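Side-chain contacts in acyl-coenzyme A oxidase (Caenorhabditis elegans, PDB 5K3J), which catalyses the FAD-dependent desaturation of ascaroside-CoA thioesters bearing a five-carbon omega side chain, the first step in their peroxisomal beta-oxidation: residues A[198-203]-A[251-256]; A[558-563]-A[587-592]; A[47-52]-A[97-102]; A[117-122]-A[136-141]. One frame throughout, in Å; residues are numbered along the deposited sequence.

Contacts 1 and 3 are buried, whereas contacts 2 and 4 are partly buried and reach the second subunit through residues beside their apolar seams. Contact 1 joins strands of two sheets; contacts 3 and 4 pack helical elements of the N-terminal region, and contact 2 pairs helices near the C-terminal end. Contact 1 touches contact 4 through Leu-199, and contact 3 meets contact 4 at His-100 and Arg-141, whereas contact 2 lies apart, its centre 52 Å from that of contact 1. Chemistry follows place: purely aliphatic between the sheets, aliphatic beside a bonded carboxylate in contact 3, and apolar with polar or charged flanks in contacts 2 and 4, contact 4 adding an aromatic edge.

Contact 1: A[198-203]-A[251-256]; sequences ALVVAE and LGLNNL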
loop_
_atom_site.group_PDB
_atom_site.type_symbol
_atom_site.label_atom_id
_atom_site.label_comp_id
_atom_site.label_asym_id
_atom_site.label_seq_id
_atom_site.Cartn_x
_atom_site.Cartn_y
_atom_site.Cartn_z
ATOM N N ALA A 198 -13.979 -27.483 11.394
ATOM C CA ALA A 198 -13.914 -26.066 11.716
ATOM C C ALA A 198 -14.270 -25.803 13.174
ATOM O O ALA A 198 -15.202 -26.401 13.713
ATOM C CB ALA A 198 -14.838 -25.282 10.804
ATOM N N LEU A 199 -13.525 -24.908 13.811
ATOM C CA LEU A 199 -13.887 -24.445 15.141
ATOM C C LEU A 199 -14.786 -23.227 14.987
ATOM O O LEU A 199 -14.308 -22.121 14.741
ATOM C CB LEU A 199 -12.643 -24.120 15.972
ATOM C CG LEU A 199 -11.980 -25.336 16.624
ATOM C CD1 LEU A 199 -10.571 -25.024 17.107
ATOM C CD2 LEU A 199 -12.842 -25.815 17.774
ATOM N N VAL A 200 -16.091 -23.447 15.110
ATOM C CA VAL A 200 -17.084 -22.413 14.845
ATOM C C VAL A 200 -17.503 -21.652 16.094
ATOM O O VAL A 200 -18.000 -22.238 17.057
ATOM C CB VAL A 200 -18.338 -23.013 14.195
ATOM C CG1 VAL A 200 -19.409 -21.947 14.014
ATOM C CG2 VAL A 200 -17.978 -23.642 12.869
ATOM N N VAL A 201 -17.302 -20.339 16.059
ATOM C CA VAL A 201 -17.666 -19.469 17.169
ATOM C C VAL A 201 -19.134 -19.075 17.077
ATOM O O VAL A 201 -19.571 -18.493 16.082
ATOM C CB VAL A 201 -16.803 -18.196 17.198
ATOM C CG1 VAL A 201 -17.211 -17.308 18.361
ATOM C CG2 VAL A 201 -15.322 -18.556 17.277
ATOM N N ALA A 202 -19.896 -19.393 18.117
ATOM C CA ALA A 202 -21.329 -19.120 18.106
ATOM C C ALA A 202 -21.834 -18.637 19.458
ATOM O O ALA A 202 -21.250 -18.934 20.495
ATOM C CB ALA A 202 -22.098 -20.358 17.677
ATOM N N GLU A 203 -22.926 -17.883 19.437
ATOM C CA GLU A 203 -23.555 -17.407 20.658
ATOM C C GLU A 203 -24.236 -18.563 21.387
ATOM O O GLU A 203 -25.061 -19.270 20.812
ATOM C CB GLU A 203 -24.562 -16.307 20.334
ATOM C CG GLU A 203 -25.207 -15.673 21.546
ATOM C CD GLU A 203 -24.255 -14.770 22.308
ATOM O OE1 GLU A 203 -23.322 -14.223 21.680
ATOM O OE2 GLU A 203 -24.435 -14.611 23.534
ATOM N N LEU A 251 -19.343 -19.971 5.587
ATOM C CA LEU A 251 -20.008 -21.156 6.121
ATOM C C LEU A 251 -21.473 -20.895 6.440
ATOM O O LEU A 251 -21.814 -19.929 7.124
ATOM C CB LEU A 251 -19.298 -21.659 7.380
ATOM C CG LEU A 251 -19.977 -22.821 8.110
ATOM C CD1 LEU A 251 -20.079 -24.050 7.208
ATOM C CD2 LEU A 251 -19.238 -23.147 9.399
ATOM N N GLY A 252 -22.335 -21.765 5.925
ATOM C CA GLY A 252 -23.752 -21.714 6.224
ATOM C C GLY A 252 -24.213 -22.952 6.964
ATOM O O GLY A 252 -24.044 -24.070 6.482
ATOM N N LEU A 253 -24.800 -22.755 8.140
ATOM C CA LEU A 253 -25.268 -23.872 8.952
ATOM C C LEU A 253 -26.787 -23.847 9.099
ATOM O O LEU A 253 -27.359 -22.837 9.504
ATOM C CB LEU A 253 -24.598 -23.845 10.329
ATOM C CG LEU A 253 -23.089 -24.106 10.329
ATOM C CD1 LEU A 253 -22.443 -23.657 11.632
ATOM C CD2 LEU A 253 -22.806 -25.578 10.074
ATOM N N ASN A 254 -27.432 -24.961 8.759
ATOM C CA ASN A 254 -28.886 -25.079 8.860
ATOM C C ASN A 254 -29.296 -26.072 9.945
ATOM O O ASN A 254 -29.471 -27.261 9.670
ATOM C CB ASN A 254 -29.479 -25.500 7.514
ATOM C CG ASN A 254 -30.986 -25.694 7.566
ATOM O OD1 ASN A 254 -31.658 -25.218 8.481
ATOM N ND2 ASN A 254 -31.523 -26.397 6.575
ATOM N N ASN A 255 -29.457 -25.568 11.166
ATOM C CA ASN A 255 -29.796 -26.380 12.333
ATOM C C ASN A 255 -28.905 -27.615 12.446
ATOM O O ASN A 255 -29.386 -28.727 12.653
ATOM C CB ASN A 255 -31.270 -26.787 12.297
ATOM C CG ASN A 255 -32.209 -25.593 12.363
ATOM O OD1 ASN A 255 -32.393 -24.990 13.422
ATOM N ND2 ASN A 255 -32.805 -25.243 11.227
ATOM N N LEU A 256 -27.601 -27.400 12.297
ATOM C CA LEU A 256 -26.605 -28.465 12.355
ATOM C C LEU A 256 -26.446 -28.956 13.792
ATOM O O LEU A 256 -26.205 -28.161 14.700
ATOM C CB LEU A 256 -25.274 -27.953 11.792
ATOM C CG LEU A 256 -24.159 -28.903 11.352
ATOM C CD1 LEU A 256 -23.416 -29.489 12.540
ATOM C CD2 LEU A 256 -24.720 -30.000 10.477
#
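Val-200 meets Leu-251 and Leu-253 through methyl groups alone, one branch to each leucine. The tighter of the two apolar contacts is between Val-200 CG2 and Leu-251 CD2, 3.7 Å apart, with the side chains slanting across one another. The other, Val-200 CG1 to Leu-253 CD1, is looser at 4.2 Å. The valine can serve both because CG1 stands anti to its backbone N (chi1 176°), while CG2 lies beside that nitrogen, so the methyls diverge toward successive inward residues of the partner strand. The backbones remain well separated, with 9.3 Å between the CA atoms of Val-200 and Leu-251.

Polar interactions lie off this seam. Where the chain turns after residue 253, Asn-255 ND2 donates to Asn-254 OD1 over 3.0 Å, a bent bond with an angle of 132° at the hydrogen. The Asn-255 N is hydrogen-bonded to His-177 ND1.

The contact thus packs one beta sheet on another in the middle, beta domain of the acyl-CoA oxidase fold. Strand 197-205 lies between strand 210-219 and the FAD-binding strand 147-148, and sends Leu-199 to helix 112-125; Leu-251 and Leu-253 also lean on Val-232 of strand 232-236.

Contact 2: A[558-563]-A[587-592]; sequences LLHLHV and RDQLYL
The ND1 of His-560, a residue whose ring approaches Gln-589 across the contact, is hydrogen-bonded to Thr-556 O one turn earlier in the same helix. This bond helps to fix the rotation of the imidazole, which also stacks with the ring of Tyr-593. The amide of Gln-589 comes only obliquely to the ring: OE1 lies 4.5 Å from His-560 CD2, a loose approach and not a bond.

The apolar centre of the contact is a leucine pair. Leu-561 CD1 and Leu-590 CD1 are 3.5 Å apart, and the first of these methyls also lies 3.9 Å from Leu-590 O, so it rests against the partner's backbone as well as its side chain. In both residues CG is anti to the backbone N, with chi1 of 170° for Leu-561, which turns the branched ends into the cleft even though neither CB points straight across it; Leu-594, Ile-597 and Phe-343 also pack on Leu-561. The helices come close here: the CA atoms of Leu-561 and Leu-590 are 5.6 Å apart.

By position, the pair borders the ATP site: Leu-590 packs on Tyr-565 of the ATP pocket, and its side chain is about 7 Å from the bound nucleotide. The chemistry of the contact itself implies helices held by apolar packing, without a directional polar bond between the two segments, and with an imidazole and an amide along one margin.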
loop_
_atom_site.group_PDB
_atom_site.type_symbol
_atom_site.label_atom_id
_atom_site.label_comp_id
_atom_site.label_asym_id
_atom_site.label_seq_id
_atom_site.Cartn_x
_atom_site.Cartn_y
_atom_site.Cartn_z
ATOM N N LEU A 558 22.331 0.915 14.617
ATOM C CA LEU A 558 20.925 0.770 14.253
ATOM C C LEU A 558 20.021 1.425 15.289
ATOM O O LEU A 558 19.147 2.228 14.957
ATOM C CB LEU A 558 20.570 -0.712 14.118
ATOM C CG LEU A 558 20.113 -1.277 12.774
ATOM C CD1 LEU A 558 20.495 -0.367 11.627
ATOM C CD2 LEU A 558 20.715 -2.656 12.578
ATOM N N LEU A 559 20.253 1.072 16.549
ATOM C CA LEU A 559 19.453 1.563 17.663
ATOM C C LEU A 559 19.504 3.084 17.792
ATOM O O LEU A 559 18.499 3.718 18.107
ATOM C CB LEU A 559 19.918 0.905 18.963
ATOM C CG LEU A 559 19.268 1.380 20.265
ATOM C CD1 LEU A 559 17.748 1.356 20.168
ATOM C CD2 LEU A 559 19.743 0.524 21.424
ATOM N N HIS A 560 20.675 3.664 17.550
ATOM C CA HIS A 560 20.821 5.115 17.575
ATOM C C HIS A 560 20.027 5.751 16.437
ATOM O O HIS A 560 19.413 6.802 16.601
ATOM C CB HIS A 560 22.296 5.516 17.481
ATOM C CG HIS A 560 22.914 5.866 18.799
ATOM N ND1 HIS A 560 23.616 4.956 19.562
ATOM C CD2 HIS A 560 22.931 7.029 19.493
ATOM C CE1 HIS A 560 24.041 5.546 20.665
ATOM N NE2 HIS A 560 23.638 6.804 20.648
ATOM N N LEU A 561 20.044 5.092 15.284
ATOM C CA LEU A 561 19.315 5.552 14.108
ATOM C C LEU A 561 17.813 5.500 14.352
ATOM O O LEU A 561 17.079 6.424 13.989
ATOM C CB LEU A 561 19.693 4.701 12.894
ATOM C CG LEU A 561 18.893 4.852 11.604
ATOM C CD1 LEU A 561 18.790 6.307 11.212
ATOM C CD2 LEU A 561 19.573 4.057 10.510
ATOM N N HIS A 562 17.372 4.406 14.965
ATOM C CA HIS A 562 15.979 4.226 15.350
ATOM C C HIS A 562 15.508 5.391 16.205
ATOM O O HIS A 562 14.677 6.187 15.777
ATOM C CB HIS A 562 15.803 2.906 16.110
ATOM C CG HIS A 562 14.380 2.580 16.451
ATOM N ND1 HIS A 562 13.494 2.064 15.531
ATOM C CD2 HIS A 562 13.696 2.682 17.615
ATOM C CE1 HIS A 562 12.323 1.868 16.111
ATOM N NE2 HIS A 562 12.419 2.235 17.377
ATOM N N VAL A 563 16.084 5.505 17.396
ATOM C CA VAL A 563 15.601 6.435 18.409
ATOM C C VAL A 563 15.669 7.902 17.978
ATOM O O VAL A 563 14.976 8.751 18.538
ATOM C CB VAL A 563 16.381 6.254 19.726
ATOM C CG1 VAL A 563 17.694 7.035 19.701
ATOM C CG2 VAL A 563 15.520 6.668 20.894
ATOM N N ARG A 587 18.314 15.555 14.578
ATOM C CA ARG A 587 18.161 15.580 13.132
ATOM C C ARG A 587 19.519 15.329 12.487
ATOM O O ARG A 587 19.629 14.574 11.522
ATOM C CB ARG A 587 17.568 16.918 12.676
ATOM C CG ARG A 587 16.916 16.902 11.302
ATOM C CD ARG A 587 16.205 18.222 11.014
ATOM N NE ARG A 587 15.018 18.415 11.845
ATOM C CZ ARG A 587 14.213 19.470 11.762
ATOM N NH1 ARG A 587 14.465 20.433 10.886
ATOM N NH2 ARG A 587 13.153 19.565 12.554
ATOM N N ASP A 588 20.553 15.959 13.039
ATOM C CA ASP A 588 21.926 15.728 12.605
ATOM C C ASP A 588 22.374 14.312 12.961
ATOM O O ASP A 588 23.081 13.663 12.190
ATOM C CB ASP A 588 22.872 16.752 13.239
ATOM C CG ASP A 588 23.411 17.748 12.236
ATOM O OD1 ASP A 588 23.782 17.327 11.121
ATOM O OD2 ASP A 588 23.464 18.951 12.568
ATOM N N GLN A 589 21.950 13.842 14.132
ATOM C CA GLN A 589 22.283 12.497 14.599
ATOM C C GLN A 589 21.694 11.429 13.690
ATOM O O GLN A 589 22.280 10.364 13.499
ATOM C CB GLN A 589 21.786 12.280 16.028
ATOM C CG GLN A 589 22.643 12.927 17.096
ATOM C CD GLN A 589 23.932 12.172 17.347
ATOM O OE1 GLN A 589 23.928 11.099 17.951
ATOM N NE2 GLN A 589 25.045 12.728 16.883
ATOM N N LEU A 590 20.520 11.723 13.148
ATOM C CA LEU A 590 19.861 10.829 12.212
ATOM C C LEU A 590 20.757 10.568 11.009
ATOM O O LEU A 590 21.040 9.420 10.665
ATOM C CB LEU A 590 18.526 11.427 11.767
ATOM C CG LEU A 590 17.879 10.941 10.466
ATOM C CD1 LEU A 590 17.487 9.483 10.554
ATOM C CD2 LEU A 590 16.666 11.796 10.140
ATOM N N TYR A 591 21.217 11.649 10.390
ATOM C CA TYR A 591 21.989 11.562 9.156
ATOM C C TYR A 591 23.387 10.990 9.371
ATOM O O TYR A 591 23.955 10.379 8.468
ATOM C CB TYR A 591 22.080 12.942 8.505
ATOM C CG TYR A 591 20.726 13.563 8.269
ATOM C CD1 TYR A 591 19.670 12.800 7.789
ATOM C CD2 TYR A 591 20.491 14.900 8.553
ATOM C CE1 TYR A 591 18.425 13.354 7.580
ATOM C CE2 TYR A 591 19.248 15.464 8.352
ATOM C CZ TYR A 591 18.220 14.686 7.864
ATOM O OH TYR A 591 16.981 15.245 7.662
ATOM N N LEU A 592 23.936 11.188 10.564
ATOM C CA LEU A 592 25.250 10.650 10.888
ATOM C C LEU A 592 25.236 9.127 10.853
ATOM O O LEU A 592 26.177 8.492 10.374
ATOM C CB LEU A 592 25.707 11.129 12.264
ATOM C CG LEU A 592 27.030 10.528 12.748
ATOM C CD1 LEU A 592 28.180 10.981 11.858
ATOM C CD2 LEU A 592 27.296 10.872 14.207
#

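Contact 3: A[47-52]-A[97-102]; sequences DAVSKI and LHLHRE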
loop_
_atom_site.group_PDB
_atom_site.type_symbol
_atom_site.label_atom_id
_atom_site.label_comp_id
_atom_site.label_asym_id
_atom_site.label_seq_id
_atom_site.Cartn_x
_atom_site.Cartn_y
_atom_site.Cartn_z
ATOM N N ASP A 47 19.542 -25.969 3.464
ATOM C CA ASP A 47 20.477 -26.814 2.735
ATOM C C ASP A 47 19.829 -28.137 2.352
ATOM O O ASP A 47 19.930 -28.583 1.211
ATOM C CB ASP A 47 21.729 -27.071 3.573
ATOM C CG ASP A 47 22.763 -27.896 2.834
ATOM O OD1 ASP A 47 22.740 -27.897 1.583
ATOM O OD2 ASP A 47 23.600 -28.538 3.501
ATOM N N ALA A 48 19.171 -28.754 3.327
ATOM C CA ALA A 48 18.520 -30.041 3.134
ATOM C C ALA A 48 17.333 -29.911 2.189
ATOM O O ALA A 48 17.015 -30.843 1.451
ATOM C CB ALA A 48 18.072 -30.617 4.465
ATOM N N VAL A 49 16.680 -28.755 2.222
ATOM C CA VAL A 49 15.569 -28.482 1.323
ATOM C C VAL A 49 16.075 -28.345 -0.111
ATOM O O VAL A 49 15.477 -28.881 -1.043
ATOM C CB VAL A 49 14.801 -27.207 1.746
ATOM C CG1 VAL A 49 13.983 -26.675 0.592
ATOM C CG2 VAL A 49 13.902 -27.500 2.939
ATOM N N SER A 50 17.200 -27.655 -0.276
ATOM C CA SER A 50 17.777 -27.416 -1.598
ATOM C C SER A 50 18.156 -28.691 -2.356
ATOM O O SER A 50 18.386 -28.649 -3.566
ATOM C CB SER A 50 19.011 -26.518 -1.477
ATOM O OG SER A 50 19.992 -27.109 -0.646
ATOM N N LYS A 51 18.225 -29.817 -1.654
ATOM C CA LYS A 51 18.601 -31.083 -2.280
ATOM C C LYS A 51 17.377 -31.786 -2.862
ATOM O O LYS A 51 17.500 -32.701 -3.677
ATOM C CB LYS A 51 19.304 -31.996 -1.271
ATOM C CG LYS A 51 18.378 -33.008 -0.615
ATOM C CD LYS A 51 18.873 -33.471 0.746
ATOM C CE LYS A 51 17.877 -34.447 1.356
ATOM N NZ LYS A 51 18.095 -34.654 2.812
ATOM N N ILE A 52 16.197 -31.344 -2.436
ATOM C CA ILE A 52 14.939 -31.948 -2.855
ATOM C C ILE A 52 14.274 -31.115 -3.946
ATOM O O ILE A 52 13.734 -30.040 -3.677
ATOM C CB ILE A 52 13.972 -32.106 -1.665
ATOM C CG1 ILE A 52 14.708 -32.714 -0.466
ATOM C CG2 ILE A 52 12.759 -32.941 -2.063
ATOM C CD1 ILE A 52 14.111 -32.340 0.873
ATOM N N LEU A 97 7.972 -22.938 11.121
ATOM C CA LEU A 97 7.758 -21.638 10.503
ATOM C C LEU A 97 8.824 -21.326 9.462
ATOM O O LEU A 97 8.516 -20.778 8.408
ATOM C CB LEU A 97 7.724 -20.536 11.560
ATOM C CG LEU A 97 6.437 -20.434 12.383
ATOM C CD1 LEU A 97 6.411 -19.137 13.187
ATOM C CD2 LEU A 97 5.192 -20.562 11.502
ATOM N N HIS A 98 10.075 -21.671 9.753
ATOM C CA HIS A 98 11.146 -21.454 8.787
ATOM C C HIS A 98 10.930 -22.319 7.554
ATOM O O HIS A 98 11.074 -21.854 6.424
ATOM C CB HIS A 98 12.517 -21.760 9.388
ATOM C CG HIS A 98 13.622 -21.767 8.378
ATOM N ND1 HIS A 98 14.235 -20.614 7.933
ATOM C CD2 HIS A 98 14.206 -22.786 7.705
ATOM C CE1 HIS A 98 15.158 -20.925 7.042
ATOM N NE2 HIS A 98 15.163 -22.236 6.884
ATOM N N LEU A 99 10.576 -23.580 7.781
ATOM C CA LEU A 99 10.387 -24.527 6.692
ATOM C C LEU A 99 9.247 -24.112 5.762
ATOM O O LEU A 99 9.364 -24.214 4.542
ATOM C CB LEU A 99 10.128 -25.927 7.249
ATOM C CG LEU A 99 9.976 -27.020 6.197
ATOM C CD1 LEU A 99 11.245 -27.121 5.383
ATOM C CD2 LEU A 99 9.644 -28.355 6.840
ATOM N N HIS A 100 8.149 -23.630 6.338
ATOM C CA HIS A 100 6.982 -23.266 5.547
ATOM C C HIS A 100 7.140 -21.888 4.907
ATOM O O HIS A 100 6.746 -21.690 3.757
ATOM C CB HIS A 100 5.721 -23.317 6.409
ATOM C CG HIS A 100 5.274 -24.709 6.734
ATOM N ND1 HIS A 100 5.815 -25.444 7.768
ATOM C CD2 HIS A 100 4.350 -25.508 6.150
ATOM C CE1 HIS A 100 5.239 -26.632 7.810
ATOM N NE2 HIS A 100 4.344 -26.696 6.839
ATOM N N ARG A 101 7.721 -20.940 5.640
ATOM C CA ARG A 101 7.965 -19.610 5.086
ATOM C C ARG A 101 8.903 -19.691 3.889
ATOM O O ARG A 101 8.823 -18.871 2.976
ATOM C CB ARG A 101 8.558 -18.663 6.132
ATOM C CG ARG A 101 7.561 -18.068 7.120
ATOM C CD ARG A 101 8.287 -17.186 8.130
ATOM N NE ARG A 101 7.410 -16.651 9.167
ATOM C CZ ARG A 101 7.824 -16.347 10.392
ATOM N NH1 ARG A 101 9.094 -16.544 10.723
ATOM N NH2 ARG A 101 6.976 -15.861 11.289
ATOM N N GLU A 102 9.794 -20.677 3.899
ATOM C CA GLU A 102 10.733 -20.847 2.801
ATOM C C GLU A 102 10.163 -21.698 1.681
ATOM O O GLU A 102 10.069 -21.243 0.545
ATOM C CB GLU A 102 12.044 -21.465 3.289
ATOM C CG GLU A 102 12.985 -21.816 2.144
ATOM C CD GLU A 102 14.382 -22.170 2.619
ATOM O OE1 GLU A 102 14.806 -23.330 2.427
ATOM O OE2 GLU A 102 15.064 -21.284 3.178
#
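Val-49, on helix 36-49, points toward Leu-99 and Glu-102, which lie on one side of helix 93-103. Starting at its CB, the first neighbour is the carboxylate of Glu-102: OE1 is 3.9 Å from Val-49 CB. The CG1 branch stands anti to the backbone N (chi1 161°) and is also 3.9 Å from OE1, so this oxygen rests against the valine's hydrocarbon flank. The CG2 branch turns the other way and meets Leu-99 CD1 at 3.6 Å, an apolar contact. The valine thus straddles a methyl and a carboxylate oxygen one turn apart on the partner helix.

Glu-102 arrives from the opposite direction on an extended chain. Its second oxygen, OE2, is hydrogen-bonded to Ser-611 OG and to Thr-46 OG1, so two hydroxyls grip the carboxylate beside the apolar contact. Thr-46 OG1 is in turn bonded to His-98 NE2, which ties helix 36-49 to helix 93-103 by polar links as well. If the hydroxyls donate to Glu-102, they would tend to favour a charged carboxylate even in this buried setting.

Just beyond, a type I turn runs from Val-49 to Ile-52, closed by Ile-52 N to Val-49 O at 2.9 Å. Met-613 of helix 612-615 brings the C-terminal region against Val-49, while Leu-99 packs on Leu-80 of helix 66-82 within the N-terminal helical domain typical of acyl-CoA oxidases.

Contact 4: A[117-122]-A[136-141]; sequences LFIPTL and ERARRR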
loop_
_atom_site.group_PDB
_atom_site.type_symbol
_atom_site.label_atom_id
_atom_site.label_comp_id
_atom_site.label_asym_id
_atom_site.label_seq_id
_atom_site.Cartn_x
_atom_site.Cartn_y
_atom_site.Cartn_z
ATOM N N LEU A 117 -4.281 -21.044 14.189
ATOM C CA LEU A 117 -5.320 -20.851 15.199
ATOM C C LEU A 117 -6.083 -22.119 15.566
ATOM O O LEU A 117 -6.449 -22.303 16.725
ATOM C CB LEU A 117 -6.308 -19.784 14.731
ATOM C CG LEU A 117 -5.793 -18.348 14.832
ATOM C CD1 LEU A 117 -6.486 -17.456 13.823
ATOM C CD2 LEU A 117 -5.979 -17.812 16.247
ATOM N N PHE A 118 -6.328 -22.986 14.588
ATOM C CA PHE A 118 -7.077 -24.212 14.850
ATOM C C PHE A 118 -6.397 -25.058 15.921
ATOM O O PHE A 118 -7.020 -25.417 16.920
ATOM C CB PHE A 118 -7.248 -25.034 13.576
ATOM C CG PHE A 118 -8.084 -26.266 13.765
ATOM C CD1 PHE A 118 -9.449 -26.170 13.994
ATOM C CD2 PHE A 118 -7.509 -27.521 13.709
ATOM C CE1 PHE A 118 -10.219 -27.303 14.170
ATOM C CE2 PHE A 118 -8.274 -28.655 13.879
ATOM C CZ PHE A 118 -9.627 -28.548 14.107
ATOM N N ILE A 119 -5.119 -25.366 15.712
ATOM C CA ILE A 119 -4.338 -26.119 16.691
ATOM C C ILE A 119 -4.108 -25.328 17.993
ATOM O O ILE A 119 -4.275 -25.885 19.080
ATOM C CB ILE A 119 -2.977 -26.567 16.098
ATOM C CG1 ILE A 119 -3.168 -27.703 15.092
ATOM C CG2 ILE A 119 -2.019 -27.001 17.192
ATOM C CD1 ILE A 119 -1.869 -28.299 14.603
ATOM N N PRO A 120 -3.722 -24.036 17.899
ATOM C CA PRO A 120 -3.533 -23.301 19.156
ATOM C C PRO A 120 -4.807 -23.100 19.980
ATOM O O PRO A 120 -4.698 -22.893 21.187
ATOM C CB PRO A 120 -2.983 -21.952 18.687
ATOM C CG PRO A 120 -2.319 -22.250 17.404
ATOM C CD PRO A 120 -3.183 -23.279 16.755
ATOM N N THR A 121 -5.981 -23.150 19.353
ATOM C CA THR A 121 -7.234 -22.991 20.088
ATOM C C THR A 121 -7.593 -24.286 20.806
ATOM O O THR A 121 -8.095 -24.263 21.929
ATOM C CB THR A 121 -8.403 -22.564 19.161
ATOM O OG1 THR A 121 -8.241 -21.190 18.790
ATOM C CG2 THR A 121 -9.747 -22.722 19.864
ATOM N N LEU A 122 -7.321 -25.418 20.162
ATOM C CA LEU A 122 -7.531 -26.713 20.796
ATOM C C LEU A 122 -6.633 -26.846 22.018
ATOM O O LEU A 122 -7.040 -27.386 23.047
ATOM C CB LEU A 122 -7.260 -27.855 19.817
ATOM C CG LEU A 122 -8.303 -28.097 18.726
ATOM C CD1 LEU A 122 -7.780 -29.111 17.718
ATOM C CD2 LEU A 122 -9.622 -28.559 19.330
ATOM N N GLU A 136 -4.171 -34.382 18.519
ATOM C CA GLU A 136 -3.091 -35.149 17.915
ATOM C C GLU A 136 -3.442 -35.501 16.476
ATOM O O GLU A 136 -2.558 -35.656 15.642
ATOM C CB GLU A 136 -2.778 -36.410 18.723
ATOM C CG GLU A 136 -1.421 -37.032 18.384
ATOM C CD GLU A 136 -0.276 -36.019 18.362
ATOM O OE1 GLU A 136 -0.283 -35.069 19.179
ATOM O OE2 GLU A 136 0.635 -36.173 17.520
ATOM N N ARG A 137 -4.731 -35.616 16.182
ATOM C CA ARG A 137 -5.163 -35.836 14.806
ATOM C C ARG A 137 -4.813 -34.628 13.944
ATOM O O ARG A 137 -4.428 -34.767 12.783
ATOM C CB ARG A 137 -6.664 -36.107 14.734
ATOM C CG ARG A 137 -7.085 -37.462 15.267
ATOM C CD ARG A 137 -8.449 -37.852 14.695
ATOM N NE ARG A 137 -8.365 -38.153 13.268
ATOM C CZ ARG A 137 -9.414 -38.191 12.449
ATOM N NH1 ARG A 137 -10.635 -37.929 12.911
ATOM N NH2 ARG A 137 -9.245 -38.482 11.162
ATOM N N ALA A 138 -4.962 -33.442 14.524
ATOM C CA ALA A 138 -4.599 -32.199 13.856
ATOM C C ALA A 138 -3.096 -32.143 13.582
ATOM O O ALA A 138 -2.671 -31.815 12.473
ATOM C CB ALA A 138 -5.027 -31.008 14.696
ATOM N N ARG A 139 -2.298 -32.473 14.593
ATOM C CA ARG A 139 -0.844 -32.368 14.499
ATOM C C ARG A 139 -0.246 -33.344 13.486
ATOM O O ARG A 139 0.790 -33.062 12.879
ATOM C CB ARG A 139 -0.209 -32.590 15.874
ATOM C CG ARG A 139 -0.184 -31.339 16.756
ATOM C CD ARG A 139 0.046 -31.667 18.238
ATOM N NE ARG A 139 0.811 -30.616 18.909
ATOM C CZ ARG A 139 0.852 -30.433 20.228
ATOM N NH1 ARG A 139 0.157 -31.223 21.041
ATOM N NH2 ARG A 139 1.584 -29.453 20.741
ATOM N N ARG A 140 -0.900 -34.487 13.307
ATOM C CA ARG A 140 -0.459 -35.479 12.331
ATOM C C ARG A 140 -1.058 -35.164 10.965
ATOM O O ARG A 140 -0.918 -35.932 10.013
ATOM C CB ARG A 140 -0.864 -36.886 12.773
ATOM C CG ARG A 140 -0.763 -37.118 14.272
ATOM C CD ARG A 140 -1.258 -38.504 14.651
ATOM N NE ARG A 140 -0.216 -39.516 14.507
ATOM C CZ ARG A 140 -0.265 -40.522 13.640
ATOM N NH1 ARG A 140 -1.309 -40.653 12.833
ATOM N NH2 ARG A 140 0.729 -41.396 13.578
ATOM N N ARG A 141 -1.727 -34.019 10.889
ATOM C CA ARG A 141 -2.375 -33.552 9.670
ATOM C C ARG A 141 -3.258 -34.643 9.073
ATOM O O ARG A 141 -3.314 -34.821 7.856
ATOM C CB ARG A 141 -1.332 -33.054 8.661
ATOM C CG ARG A 141 -0.653 -31.776 9.130
ATOM C CD ARG A 141 0.368 -31.237 8.135
ATOM N NE ARG A 141 0.754 -29.871 8.479
ATOM C CZ ARG A 141 1.684 -29.167 7.839
ATOM N NH1 ARG A 141 2.349 -29.698 6.816
ATOM N NH2 ARG A 141 1.960 -27.927 8.225
#
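A helical hairpin of the N-terminal domain, made by helices 112-125 and 128-139, is packed here through Ile-119 and Ala-138. Ala-138 CB sits 3.8 Å from Ile-119 CG1 and 4.1 Å from Phe-118 CE2, the phenyl ring presenting its edge to the methyl. With CG1 beside its backbone N (chi1 -73°), Ile-119 extends along the cleft until CD1 meets Arg-139 CG at 4.1 Å, part of the arginine's aliphatic stem, and the two side chains cross at about a right angle.

The second helix ends in a Schellman motif, with Arg-141, at positive phi, as its C-prime residue: Glu-142 N bonds to Arg-137 O, and Arg-141 N to Ala-138 O over 2.9 Å. Ala-138 O also accepts from His-114 NE2. On the first helix, Leu-117 O receives both Thr-121 N and Thr-121 OG1, from opposite faces of its plane; Leu-117 itself touches the bound ascaroside-CoA.

Arg-141 is paired with Asp-115 and makes a cation-pi contact with Phe-111. The seam is thus apolar, the small Ala-138 being consistent with 6.7 Å between its CA and that of Ile-119; the salt bridges of Arg-137, Arg-140 and Arg-141 lie away from it.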